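GDSL-like protein (Roseburia intestinalis L1-82, PDB 6HH9) probably removes acetyl groups from plant cell-wall glycans such as xylan or mannan, as a GDSL-family esterase of the SGNH hydrolase type. Local coordinates at residues G81-F86 with V109-T114; K127-K132 with S222-P227; K276-T281 with V348-T353; Y293-K298 with A320-T325; S171-E176 with A200-V205. All coordinates share one frame; numbering follows the deposited sequence.

Interaction 1 (G81-F86 with V109-T114). With BMA (beta-D-mannopyranose), chain E.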
# COMPACT_ATOMS: atom_id res chain seq x y z
N GLY A 81 4.97 6.23 0.63
CA GLY A 81 6.23 5.53 0.45
C GLY A 81 6.15 4.07 0.83
O GLY A 81 7.15 3.51 1.26
N THR A 82 4.96 3.46 0.65
CA THR A 82 4.71 2.06 1.00
C THR A 82 4.06 1.33 -0.18
O THR A 82 3.43 1.94 -1.04
CB THR A 82 3.89 1.92 2.28
OG1 THR A 82 2.54 2.39 2.09
CG2 THR A 82 4.55 2.65 3.43
N THR A 83 4.24 0.01 -0.17
CA THR A 83 3.92 -0.87 -1.25
C THR A 83 2.75 -1.78 -0.86
O THR A 83 2.25 -1.74 0.28
CB THR A 83 5.11 -1.78 -1.57
OG1 THR A 83 5.30 -2.58 -0.40
CG2 THR A 83 6.34 -1.00 -1.98
N SER A 84 2.32 -2.59 -1.84
CA SER A 84 1.30 -3.58 -1.67
C SER A 84 1.77 -4.67 -0.71
O SER A 84 0.95 -5.40 -0.20
CB SER A 84 0.89 -4.15 -3.00
OG SER A 84 1.94 -4.89 -3.58
N GLN A 85 3.09 -4.78 -0.49
CA GLN A 85 3.65 -5.75 0.45
C GLN A 85 3.26 -5.39 1.89
O GLN A 85 2.93 -6.27 2.70
CB GLN A 85 5.17 -5.86 0.34
CG GLN A 85 5.73 -7.09 1.04
CD GLN A 85 7.15 -7.37 0.64
OE1 GLN A 85 7.65 -6.86 -0.37
NE2 GLN A 85 7.83 -8.20 1.43
N PHE A 86 3.37 -4.09 2.21
CA PHE A 86 2.89 -3.60 3.47
C PHE A 86 1.36 -3.66 3.49
O PHE A 86 0.76 -4.05 4.48
CB PHE A 86 3.41 -2.19 3.73
CG PHE A 86 3.08 -1.60 5.09
CD1 PHE A 86 2.91 -2.40 6.20
CD2 PHE A 86 3.05 -0.22 5.26
CE1 PHE A 86 2.63 -1.84 7.44
CE2 PHE A 86 2.76 0.34 6.49
CZ PHE A 86 2.56 -0.47 7.58
N VAL A 109 2.65 3.17 -8.52
CA VAL A 109 3.92 3.95 -8.57
C VAL A 109 4.70 3.77 -7.27
O VAL A 109 5.60 4.55 -7.00
CB VAL A 109 3.72 5.45 -8.86
CG1 VAL A 109 3.30 5.69 -10.30
CG2 VAL A 109 2.77 6.13 -7.88
N ASN A 110 4.37 2.74 -6.48
CA ASN A 110 5.14 2.43 -5.26
C ASN A 110 5.79 1.06 -5.42
O ASN A 110 6.95 0.88 -5.10
CB ASN A 110 4.28 2.52 -4.00
CG ASN A 110 4.11 3.94 -3.54
OD1 ASN A 110 3.06 4.54 -3.73
ND2 ASN A 110 5.14 4.50 -2.93
N ASP A 111 5.01 0.08 -5.88
CA ASP A 111 5.50 -1.23 -6.23
C ASP A 111 6.47 -1.08 -7.40
O ASP A 111 6.16 -0.33 -8.33
CB ASP A 111 4.36 -2.16 -6.68
CG ASP A 111 3.46 -2.71 -5.59
OD1 ASP A 111 3.43 -2.13 -4.47
OD2 ASP A 111 2.79 -3.74 -5.88
N ASP A 112 7.58 -1.82 -7.40
CA ASP A 112 8.37 -1.97 -8.62
C ASP A 112 7.61 -2.90 -9.57
O ASP A 112 6.79 -3.70 -9.12
CB ASP A 112 9.79 -2.47 -8.33
CG ASP A 112 10.60 -1.50 -7.48
OD1 ASP A 112 10.35 -0.26 -7.56
OD2 ASP A 112 11.45 -1.98 -6.73
N SER A 113 7.87 -2.79 -10.88
CA SER A 113 7.24 -3.70 -11.80
C SER A 113 8.04 -4.99 -11.87
O SER A 113 8.65 -5.28 -12.88
CB SER A 113 7.07 -3.09 -13.16
OG SER A 113 5.94 -3.68 -13.82
N THR A 114 7.99 -5.78 -10.79
CA THR A 114 8.73 -7.04 -10.70
C THR A 114 7.77 -8.16 -10.31
O THR A 114 6.67 -7.89 -9.84
CB THR A 114 9.89 -6.93 -9.70
OG1 THR A 114 9.33 -6.70 -8.40
CG2 THR A 114 10.86 -5.84 -10.04
C1 BMA E . 7.10 10.22 -1.12
C2 BMA E . 6.71 8.82 -1.65
C3 BMA E . 7.92 8.06 -2.16
C4 BMA E . 8.76 8.95 -3.09
C5 BMA E . 9.01 10.35 -2.49
C6 BMA E . 9.73 11.30 -3.45
O2 BMA E . 5.71 8.86 -2.69
O3 BMA E . 7.44 6.87 -2.82
O4 BMA E . 10.03 8.34 -3.39
O5 BMA E . 7.80 11.00 -2.09
O6 BMA E . 8.77 11.95 -4.27
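T82 O lies over one face of the N110 amide, 3.3 Å from N110 CG, while on its own segment T82 CB abuts the F86 ring at its edge, in plane. The D111 carboxylate turns both oxygens to S84, at the start of helix 84-96. S84 N donates to the syn lone pair of D111 OD1 (2.9 Å, N-H...O angle 173°), while S84 OG reaches D111 OD2 at 2.7 Å, also on the syn side and 16° out of the carboxylate plane. Two bonds from one residue thus fix the rotation of the carboxylate, and OD2 takes a further bond from H155; S84 OG is also paired with T120. In family terms N110 and D111 fall in the Asn-Asp pair of SGNH hydrolases and G81 in their glycine block, so N110 and G81 are probably part of the oxyanion hole. Consistent with this, N110 touches the likely Ser-His-Asp triad, and its ND2 comes within 3.3 Å of O3 of a bound mannose; H193 NE2 is hydrogen-bonded to mannose. T83 is the N-cap: OG1, set between backbone N and carbonyl carbon (chi1 64°), accepts from Q85 N at 3.1 Å. A leucine replacing D111 would probably strand S84 N without its acceptor and H155 without its mate. T83 CB leans on D111 OD1 at 3.4 Å.

Interaction 2 (K127-K132 with S222-P227)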
# COMPACT_ATOMS: atom_id res chain seq x y z
N LYS A 127 -6.87 -11.23 -0.63
CA LYS A 127 -7.26 -10.99 0.73
C LYS A 127 -8.48 -10.07 0.77
O LYS A 127 -9.46 -10.38 1.42
CB LYS A 127 -6.10 -10.41 1.53
CG LYS A 127 -6.41 -10.15 3.00
CD LYS A 127 -5.19 -10.02 3.86
CE LYS A 127 -5.32 -10.80 5.16
NZ LYS A 127 -5.11 -12.25 4.93
N VAL A 128 -8.39 -8.92 0.08
CA VAL A 128 -9.41 -7.86 0.12
C VAL A 128 -10.72 -8.35 -0.51
O VAL A 128 -11.80 -8.06 0.01
CB VAL A 128 -8.91 -6.58 -0.57
CG1 VAL A 128 -10.04 -5.62 -0.94
CG2 VAL A 128 -7.86 -5.88 0.28
N TYR A 129 -10.63 -9.06 -1.64
CA TYR A 129 -11.79 -9.43 -2.46
C TYR A 129 -12.65 -10.47 -1.73
O TYR A 129 -13.89 -10.37 -1.74
CB TYR A 129 -11.31 -9.98 -3.81
CG TYR A 129 -12.36 -10.38 -4.81
CD1 TYR A 129 -13.08 -9.44 -5.52
CD2 TYR A 129 -12.60 -11.72 -5.10
CE1 TYR A 129 -14.03 -9.81 -6.47
CE2 TYR A 129 -13.53 -12.11 -6.05
CZ TYR A 129 -14.25 -11.15 -6.74
OH TYR A 129 -15.15 -11.53 -7.69
N THR A 130 -11.98 -11.44 -1.08
CA THR A 130 -12.63 -12.55 -0.35
C THR A 130 -12.84 -12.22 1.14
O THR A 130 -13.21 -13.08 1.91
CB THR A 130 -11.85 -13.86 -0.52
OG1 THR A 130 -10.65 -13.83 0.26
CG2 THR A 130 -11.48 -14.16 -1.96
N SER A 131 -12.60 -10.96 1.55
CA SER A 131 -12.88 -10.51 2.91
C SER A 131 -14.41 -10.46 3.18
O SER A 131 -15.22 -10.42 2.27
CB SER A 131 -12.22 -9.17 3.17
OG SER A 131 -12.70 -8.17 2.30
N LYS A 132 -14.76 -10.40 4.47
CA LYS A 132 -16.12 -10.55 5.00
C LYS A 132 -17.16 -9.75 4.20
O LYS A 132 -18.25 -10.25 3.93
CB LYS A 132 -16.10 -10.17 6.49
CG LYS A 132 -17.45 -9.87 7.14
CD LYS A 132 -17.37 -9.28 8.55
CE LYS A 132 -18.69 -8.74 9.06
NZ LYS A 132 -18.82 -7.27 8.90
N SER A 222 -23.47 -14.47 -10.15
CA SER A 222 -23.47 -13.27 -10.99
C SER A 222 -22.04 -12.73 -11.14
O SER A 222 -21.72 -12.09 -12.15
CB SER A 222 -24.42 -12.21 -10.45
OG SER A 222 -25.69 -12.22 -11.11
N GLU A 223 -21.18 -12.98 -10.13
CA GLU A 223 -19.73 -12.73 -10.22
C GLU A 223 -19.01 -14.02 -10.63
O GLU A 223 -19.52 -15.12 -10.45
CB GLU A 223 -19.20 -12.15 -8.91
CG GLU A 223 -18.61 -13.18 -7.96
CD GLU A 223 -18.22 -12.62 -6.61
OE1 GLU A 223 -17.75 -13.40 -5.76
OE2 GLU A 223 -18.39 -11.39 -6.42
N PRO A 224 -17.77 -13.94 -11.17
CA PRO A 224 -17.15 -15.07 -11.86
C PRO A 224 -16.62 -16.07 -10.84
O PRO A 224 -16.56 -15.77 -9.65
CB PRO A 224 -15.97 -14.48 -12.66
CG PRO A 224 -15.89 -13.01 -12.26
CD PRO A 224 -16.86 -12.78 -11.11
N ASP A 225 -16.22 -17.24 -11.33
CA ASP A 225 -15.64 -18.26 -10.48
C ASP A 225 -14.34 -17.67 -9.93
O ASP A 225 -13.73 -16.82 -10.57
CB ASP A 225 -15.47 -19.58 -11.24
CG ASP A 225 -16.78 -20.32 -11.55
OD1 ASP A 225 -17.87 -19.86 -11.09
OD2 ASP A 225 -16.71 -21.35 -12.25
N TYR A 226 -13.97 -18.06 -8.70
CA TYR A 226 -12.79 -17.53 -8.07
C TYR A 226 -11.58 -18.32 -8.56
O TYR A 226 -11.41 -19.50 -8.27
CB TYR A 226 -12.94 -17.54 -6.54
CG TYR A 226 -11.82 -16.84 -5.81
CD1 TYR A 226 -11.39 -15.57 -6.19
CD2 TYR A 226 -11.20 -17.43 -4.73
CE1 TYR A 226 -10.37 -14.92 -5.52
CE2 TYR A 226 -10.18 -16.79 -4.04
CZ TYR A 226 -9.75 -15.53 -4.45
OH TYR A 226 -8.76 -14.91 -3.77
N PRO A 227 -10.68 -17.71 -9.36
CA PRO A 227 -9.59 -18.48 -9.95
C PRO A 227 -8.56 -18.91 -8.89
O PRO A 227 -8.49 -18.33 -7.82
CB PRO A 227 -8.99 -17.53 -10.99
CG PRO A 227 -9.39 -16.13 -10.54
CD PRO A 227 -10.68 -16.29 -9.75
O HOH W 1 -14.38 -13.99 -8.38
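Y129 and Y226 run antiparallel alongside each other, each ring carried out by a CG anti to its backbone N (chi1 -178° and -172°). They meet obliquely along their flanks, Y129 CD2 lying 3.9 Å from Y226 CE1. T130 crosses Y226 at about a right angle and sets its methyl over one face of the ring, with CG2 3.3 Å from Y226 CZ. Its hydroxyl turns back instead to R126 O in the preceding helical turn. The E223 and Y129 side chains extend toward each other from the two segments, with ring and carboxylate planes 26° apart and Y129 OH 3.4 Å from E223 CD. The contact joins the C-terminal end of helix 115-129, which T130 is the first residue to leave, to the loop that leads from helix 196-214 toward strand 237-241. R19 binds both sides: it forms a salt bridge with E223 OE2, a hydrogen bond with Y129 O and a cation-pi contact with the Y129 ring. One water bridges Y129 OH (2.7 Å) and P224 O, to which it donates at 3.1 Å. P224 CD comes to 4.0 Å from Y129 OH.

Interaction 3 (K276-T281 with V348-T353)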
# COMPACT_ATOMS: atom_id res chain seq x y z
N LYS A 276 25.49 0.12 20.21
CA LYS A 276 26.06 -1.04 19.53
C LYS A 276 25.76 -2.29 20.37
O LYS A 276 25.73 -2.23 21.59
CB LYS A 276 27.57 -0.85 19.32
CG LYS A 276 28.08 -1.16 17.92
CD LYS A 276 29.53 -1.63 17.85
CE LYS A 276 29.66 -3.10 18.18
NZ LYS A 276 30.91 -3.40 18.92
N GLY A 277 25.44 -3.40 19.70
CA GLY A 277 25.13 -4.67 20.35
C GLY A 277 23.71 -4.78 20.90
O GLY A 277 23.29 -5.88 21.30
N ASP A 278 22.97 -3.66 20.98
CA ASP A 278 21.52 -3.74 21.30
C ASP A 278 20.85 -4.71 20.32
O ASP A 278 21.09 -4.62 19.12
CB ASP A 278 20.81 -2.38 21.20
CG ASP A 278 21.02 -1.45 22.38
OD1 ASP A 278 21.41 -1.95 23.44
OD2 ASP A 278 20.77 -0.22 22.22
N SER A 279 20.03 -5.63 20.84
CA SER A 279 19.37 -6.64 20.01
C SER A 279 17.95 -6.93 20.51
O SER A 279 17.56 -6.46 21.57
CB SER A 279 20.19 -7.91 19.91
OG SER A 279 20.33 -8.53 21.18
N ILE A 280 17.22 -7.73 19.70
CA ILE A 280 15.84 -8.21 19.93
C ILE A 280 15.68 -9.50 19.12
O ILE A 280 16.26 -9.62 18.04
CB ILE A 280 14.81 -7.13 19.52
CG1 ILE A 280 13.37 -7.60 19.70
CG2 ILE A 280 15.03 -6.65 18.10
CD1 ILE A 280 12.36 -6.50 19.46
N THR A 281 14.92 -10.46 19.65
CA THR A 281 14.66 -11.72 18.96
C THR A 281 13.14 -11.93 18.84
O THR A 281 12.40 -11.66 19.78
CB THR A 281 15.34 -12.91 19.65
OG1 THR A 281 15.10 -12.81 21.05
CG2 THR A 281 16.84 -12.97 19.44
N VAL A 348 17.60 -8.90 15.37
CA VAL A 348 18.04 -7.61 14.89
C VAL A 348 19.02 -7.02 15.92
O VAL A 348 18.69 -6.89 17.08
CB VAL A 348 16.85 -6.67 14.65
CG1 VAL A 348 17.28 -5.35 14.03
CG2 VAL A 348 15.78 -7.31 13.78
N ARG A 349 20.24 -6.68 15.47
CA ARG A 349 21.22 -6.05 16.35
C ARG A 349 21.89 -4.85 15.65
O ARG A 349 22.10 -4.83 14.44
CB ARG A 349 22.22 -7.06 16.90
CG ARG A 349 22.96 -7.93 15.89
CD ARG A 349 23.83 -8.95 16.62
NE ARG A 349 24.97 -8.34 17.32
CZ ARG A 349 25.14 -8.29 18.65
NH1 ARG A 349 24.26 -8.83 19.46
NH2 ARG A 349 26.22 -7.70 19.15
N LEU A 350 22.19 -3.85 16.47
CA LEU A 350 22.87 -2.65 16.03
C LEU A 350 24.34 -3.01 15.84
O LEU A 350 24.93 -3.59 16.73
CB LEU A 350 22.68 -1.54 17.08
CG LEU A 350 21.54 -0.56 16.81
CD1 LEU A 350 20.28 -1.25 16.35
CD2 LEU A 350 21.26 0.29 18.03
N THR A 351 24.87 -2.72 14.66
CA THR A 351 26.23 -3.05 14.27
C THR A 351 27.11 -1.79 14.18
O THR A 351 28.33 -1.92 14.20
CB THR A 351 26.28 -3.75 12.90
OG1 THR A 351 25.71 -2.88 11.93
CG2 THR A 351 25.57 -5.08 12.90
N GLU A 352 26.51 -0.60 14.02
CA GLU A 352 27.24 0.69 13.90
C GLU A 352 26.38 1.78 14.55
O GLU A 352 25.19 1.85 14.31
CB GLU A 352 27.54 1.06 12.43
CG GLU A 352 28.12 -0.09 11.59
CD GLU A 352 28.33 0.13 10.10
OE1 GLU A 352 28.55 -0.86 9.39
OE2 GLU A 352 28.27 1.29 9.63
N THR A 353 27.02 2.61 15.37
CA THR A 353 26.40 3.79 15.95
C THR A 353 27.40 4.95 15.92
O THR A 353 28.57 4.76 15.65
CB THR A 353 25.91 3.51 17.37
OG1 THR A 353 27.06 3.27 18.19
CG2 THR A 353 24.99 2.32 17.46
O HOH W 2 25.94 -8.04 22.03
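I280 and V348 form an antiparallel hydrogen-bonded pair, with V348 N donating to I280 O at 3.1 Å and a weak bond returning from I280 N to V348 O. The pairing runs on before the start of strand 279-286 through L350 N to D278 O (3.0 Å, nearly in line with the carbonyl) and G277 N to L350 O (3.0 Å). Between these lies the non-hydrogen-bonded pair S279-R349, where CA-H...O contacts join S279 CA to V348 O and R349 CA to D278 O. Apolar contact follows on the opposite face: I280 and V348 lie side by side, with I280 CG2 3.9 Å from V348 CB. At the rim K276 CG lies 3.8 Å from T351 O. R349 carries the polar side-chain part. Its CG sits between backbone N and carbonyl carbon (chi1 54°), and a bend at chi3 brings the guanidinium face over G277 C, NH2 3.4 Å from G277 CA. A water at the guanidinium edge accepts from R349 NH2 at 2.9 Å and donates weakly to G277 O. With a serine in place of R349, the G277 peptide would probably lose its flat cover and this water its donor. Strand 249-251 continues the sheet beyond strand 279-286 and strand 303-308 beyond strand 342-352, where T351 and E352 form a classic bulge against V303; I280, V348 and L350 pack on strand 361-370 of the facing sheet.

Interaction 4 (Y293-K298 with A320-T325); sequences YRKSVK and ANFDET. With BMA (beta-D-mannopyranose), chain B.
S296 holds the tight half of the contact by its backbone: S296 N donates to A320 O at 2.9 Å (N-H...O angle 163°) and S296 O accepts from F322 N at 3.3 Å, a single bridge between the two segments. A320 CB presses to 3.4 Å from R294 O, two residues earlier. F322 is the main side chain here. CG anti to the backbone N (chi1 -164°) turns the F322 ring toward segment 293-298, where K295 crosses it at about a right angle, K295 CB lying 3.7 Å from F322 CG and K295 CD running on past F322 CD1. The lysine amino group ends in a salt bridge with E331. On one face of the F322 ring, toward its rim, sits E324 CB, 3.4 Å above the plane, and the W326 ring meets F322 at about 90°. The other half, at the rim with T325 exposed, is the looser, solvent side: the V297 side chain touches by CG1, 3.9 Å from both E324 O and T325 C. E324 stretches out from there, its OE1 accepting from O2 of a bound mannose at 2.8 Å and also from W326. Strand 288-295 therefore ends against the loop before strand 329-336 in the beta-sandwich domain, and the loop lends a carboxylate to the sugar, consistent with an accessory domain that helps to bind the glycan.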
# COMPACT_ATOMS: atom_id res chain seq x y z
N TYR A 293 11.59 -0.86 9.04
CA TYR A 293 12.42 0.03 9.87
C TYR A 293 12.41 1.42 9.24
O TYR A 293 12.05 1.58 8.10
CB TYR A 293 13.84 -0.55 10.05
CG TYR A 293 14.60 -0.77 8.77
CD1 TYR A 293 14.33 -1.85 7.95
CD2 TYR A 293 15.55 0.13 8.36
CE1 TYR A 293 14.99 -2.03 6.75
CE2 TYR A 293 16.23 -0.03 7.17
CZ TYR A 293 15.95 -1.11 6.36
OH TYR A 293 16.62 -1.24 5.16
N ARG A 294 12.82 2.42 10.03
CA ARG A 294 12.97 3.81 9.58
C ARG A 294 14.31 4.01 8.86
O ARG A 294 15.38 3.63 9.36
CB ARG A 294 12.95 4.78 10.78
CG ARG A 294 13.16 6.24 10.40
CD ARG A 294 12.73 7.16 11.53
NE ARG A 294 13.56 6.93 12.70
CZ ARG A 294 13.25 7.27 13.95
NH1 ARG A 294 12.14 7.93 14.23
NH2 ARG A 294 14.08 6.93 14.92
N LYS A 295 14.23 4.60 7.67
CA LYS A 295 15.35 5.29 7.06
C LYS A 295 15.17 6.77 7.37
O LYS A 295 14.13 7.36 7.01
CB LYS A 295 15.43 4.95 5.56
CG LYS A 295 16.08 3.60 5.28
CD LYS A 295 16.20 3.22 3.82
CE LYS A 295 17.10 2.01 3.65
NZ LYS A 295 16.87 1.30 2.37
N SER A 296 16.13 7.33 8.11
CA SER A 296 16.06 8.71 8.62
C SER A 296 16.63 9.71 7.60
O SER A 296 17.74 9.49 7.08
CB SER A 296 16.80 8.80 9.93
OG SER A 296 16.67 10.10 10.49
N VAL A 297 15.89 10.80 7.32
CA VAL A 297 16.45 12.02 6.62
C VAL A 297 17.42 12.76 7.53
O VAL A 297 18.27 13.49 7.00
CB VAL A 297 15.43 13.05 6.10
CG1 VAL A 297 15.04 12.80 4.66
CG2 VAL A 297 14.20 13.24 6.97
N LYS A 298 17.26 12.63 8.87
CA LYS A 298 18.21 13.21 9.84
C LYS A 298 19.39 12.26 10.03
O LYS A 298 19.24 11.20 10.62
CB LYS A 298 17.56 13.46 11.20
CG LYS A 298 16.89 14.81 11.35
CD LYS A 298 15.68 14.71 12.23
CE LYS A 298 14.56 13.93 11.57
NZ LYS A 298 13.94 12.93 12.47
N ALA A 320 19.88 2.72 8.47
CA ALA A 320 18.92 3.80 8.74
C ALA A 320 19.42 5.16 8.22
O ALA A 320 18.76 6.16 8.46
CB ALA A 320 18.64 3.87 10.22
N ASN A 321 20.58 5.20 7.55
CA ASN A 321 21.11 6.43 6.94
C ASN A 321 20.55 6.54 5.51
O ASN A 321 21.08 5.94 4.56
CB ASN A 321 22.64 6.50 6.94
CG ASN A 321 23.23 6.51 8.34
OD1 ASN A 321 23.26 7.56 8.98
ND2 ASN A 321 23.68 5.36 8.81
N PHE A 322 19.47 7.32 5.38
CA PHE A 322 18.75 7.36 4.12
C PHE A 322 19.63 8.15 3.14
O PHE A 322 20.26 9.11 3.52
CB PHE A 322 17.35 7.94 4.34
CG PHE A 322 16.33 7.74 3.24
CD1 PHE A 322 16.46 6.73 2.30
CD2 PHE A 322 15.22 8.56 3.16
CE1 PHE A 322 15.52 6.56 1.30
CE2 PHE A 322 14.27 8.38 2.17
CZ PHE A 322 14.42 7.38 1.24
N ASP A 323 19.69 7.68 1.89
CA ASP A 323 20.46 8.34 0.84
C ASP A 323 19.55 9.23 -0.01
O ASP A 323 20.01 9.79 -1.01
CB ASP A 323 21.24 7.31 0.02
CG ASP A 323 20.40 6.23 -0.65
OD1 ASP A 323 19.23 6.04 -0.24
OD2 ASP A 323 20.92 5.58 -1.59
N GLU A 324 18.27 9.39 0.40
CA GLU A 324 17.32 10.28 -0.30
C GLU A 324 16.97 11.41 0.66
O GLU A 324 17.25 11.27 1.84
CB GLU A 324 16.09 9.51 -0.78
CG GLU A 324 16.39 8.46 -1.83
CD GLU A 324 15.20 7.66 -2.34
OE1 GLU A 324 14.12 8.26 -2.57
OE2 GLU A 324 15.37 6.43 -2.56
N THR A 325 16.34 12.48 0.17
CA THR A 325 16.29 13.76 0.94
C THR A 325 14.87 14.33 1.09
O THR A 325 14.71 15.44 1.59
CB THR A 325 17.23 14.79 0.31
OG1 THR A 325 16.70 15.09 -0.98
CG2 THR A 325 18.66 14.30 0.17
C1 BMA B . 10.11 7.83 -4.73
C2 BMA B . 11.57 7.72 -5.13
C3 BMA B . 11.81 7.10 -6.51
C4 BMA B . 11.05 5.78 -6.64
C5 BMA B . 9.62 5.91 -6.09
C6 BMA B . 9.03 4.50 -5.94
O2 BMA B . 12.22 6.92 -4.15
O3 BMA B . 13.22 6.85 -6.68
O4 BMA B . 11.04 5.27 -8.00
O5 BMA B . 9.49 6.55 -4.81
O6 BMA B . 9.19 4.07 -4.59

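Interaction 5 (S171-E176 with A200-V205)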
# COMPACT_ATOMS: atom_id res chain seq x y z
N SER A 171 -2.53 5.97 -19.35
CA SER A 171 -3.09 5.95 -20.70
C SER A 171 -4.12 7.07 -20.89
O SER A 171 -4.88 7.07 -21.88
CB SER A 171 -3.66 4.59 -21.01
OG SER A 171 -4.75 4.30 -20.15
N THR A 172 -4.11 8.04 -19.98
CA THR A 172 -5.01 9.16 -20.05
C THR A 172 -4.26 10.48 -19.83
O THR A 172 -4.27 11.34 -20.71
CB THR A 172 -6.14 9.02 -19.03
OG1 THR A 172 -5.51 8.77 -17.78
CG2 THR A 172 -7.10 7.91 -19.38
N ILE A 173 -3.66 10.64 -18.65
CA ILE A 173 -3.03 11.90 -18.27
C ILE A 173 -1.63 11.99 -18.91
O ILE A 173 -1.29 13.02 -19.48
CB ILE A 173 -3.00 12.08 -16.74
CG1 ILE A 173 -4.39 11.94 -16.12
CG2 ILE A 173 -2.35 13.40 -16.38
CD1 ILE A 173 -4.46 12.21 -14.63
N TYR A 174 -0.83 10.92 -18.84
CA TYR A 174 0.56 10.97 -19.31
C TYR A 174 0.61 11.24 -20.81
O TYR A 174 1.44 12.02 -21.26
CB TYR A 174 1.34 9.70 -18.94
CG TYR A 174 2.69 9.60 -19.60
CD1 TYR A 174 3.76 10.38 -19.16
CD2 TYR A 174 2.90 8.77 -20.69
CE1 TYR A 174 5.00 10.31 -19.78
CE2 TYR A 174 4.13 8.70 -21.32
CZ TYR A 174 5.19 9.48 -20.87
OH TYR A 174 6.41 9.40 -21.48
N PRO A 175 -0.25 10.61 -21.64
CA PRO A 175 -0.31 10.94 -23.07
C PRO A 175 -0.45 12.45 -23.36
O PRO A 175 0.19 12.91 -24.28
CB PRO A 175 -1.55 10.17 -23.56
CG PRO A 175 -1.63 8.98 -22.63
CD PRO A 175 -1.17 9.51 -21.29
N GLU A 176 -1.26 13.17 -22.58
CA GLU A 176 -1.40 14.62 -22.69
C GLU A 176 -0.08 15.34 -22.37
O GLU A 176 0.27 16.33 -23.02
CB GLU A 176 -2.47 15.15 -21.72
CG GLU A 176 -3.87 14.71 -22.07
CD GLU A 176 -4.20 14.87 -23.54
OE1 GLU A 176 -4.26 16.03 -24.01
OE2 GLU A 176 -4.34 13.84 -24.20
N ALA A 200 -7.68 16.56 -8.84
CA ALA A 200 -9.01 16.68 -9.47
C ALA A 200 -9.01 15.92 -10.81
O ALA A 200 -10.00 15.28 -11.18
CB ALA A 200 -9.40 18.13 -9.65
N LEU A 201 -7.88 15.94 -11.51
CA LEU A 201 -7.81 15.28 -12.81
C LEU A 201 -7.84 13.75 -12.64
O LEU A 201 -8.55 13.02 -13.40
CB LEU A 201 -6.54 15.75 -13.53
CG LEU A 201 -6.55 15.61 -15.05
CD1 LEU A 201 -7.86 16.15 -15.64
CD2 LEU A 201 -5.34 16.32 -15.67
N VAL A 202 -7.07 13.25 -11.66
CA VAL A 202 -6.99 11.84 -11.37
C VAL A 202 -8.38 11.31 -10.98
O VAL A 202 -8.83 10.30 -11.53
CB VAL A 202 -5.92 11.55 -10.31
CG1 VAL A 202 -5.96 10.09 -9.85
CG2 VAL A 202 -4.52 11.89 -10.82
N ALA A 203 -9.05 12.02 -10.07
CA ALA A 203 -10.41 11.69 -9.65
C ALA A 203 -11.35 11.66 -10.85
O ALA A 203 -12.20 10.80 -10.95
CB ALA A 203 -10.89 12.69 -8.62
N SER A 204 -11.21 12.63 -11.76
CA SER A 204 -12.10 12.76 -12.91
C SER A 204 -12.00 11.52 -13.81
O SER A 204 -12.99 11.13 -14.40
CB SER A 204 -11.85 14.03 -13.69
OG SER A 204 -10.78 13.86 -14.61
N VAL A 205 -10.81 10.89 -13.88
CA VAL A 205 -10.62 9.66 -14.67
C VAL A 205 -11.34 8.48 -13.98
O VAL A 205 -11.80 7.52 -14.63
CB VAL A 205 -9.13 9.38 -14.91
CG1 VAL A 205 -8.91 8.09 -15.71
CG2 VAL A 205 -8.42 10.54 -15.59
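L201 O is gripped by two donors, S204 OG at 2.7 Å and V205 N at 3.1 Å, both on one side of its carbonyl plane; S204 OG is bonded to Y7 as well. Both bonds lie within the turn of helix 196-214 whose L201 and V205 side chains face segment 171-176. I173 reaches in between them and V202: with CG1 anti to the carbonyl carbon (chi1 -55°) and the chain then straight, its CD1 arrives 3.8 Å from V202 CG2, crossing that valine at about a right angle. The same methyl lies 4.0 Å from L201 CG, the two side chains passing flank to flank. V205 and T172 instead meet tip to tip, V205 CG1 standing 4.0 Å from T172 OG1. That hydroxyl is hydrogen-bonded to S168 O and meets V205 by van der Waals contact. Y55 of helix 55-66 packs on V202, and Y145 on I173. Helix 173-178 is thereby seated on the flank of the longer helix within the catalytic domain. With T172 OG1 bonded to S168 O and S204 OG to L201 O and Y7, the contact itself is van der Waals packing, mostly of I173, L201, V202 and V205, which depends on shape and not on bond direction.

Interactions 1 and 4 bracket the bound glycan: O4 of the chain E mannose is bonded to C1 of the chain B mannose, so N110 near the probable triad and E324 of the sandwich domain touch adjacent sugars of one glycan. Their centres are about 18 Å apart, nearest atoms about 8 Å. Interaction 3 lies about 17 Å from interaction 4, centre to centre, and closes the sequence loop within which interaction 4 is nested; strands 279-286 and 288-295 follow each other. Interactions 2 and 5 both lie across the chain's centre from interaction 3: interaction 5 is nested in the loop closed by interaction 2, and the centres of interactions 3 and 5 stand about 47 Å apart.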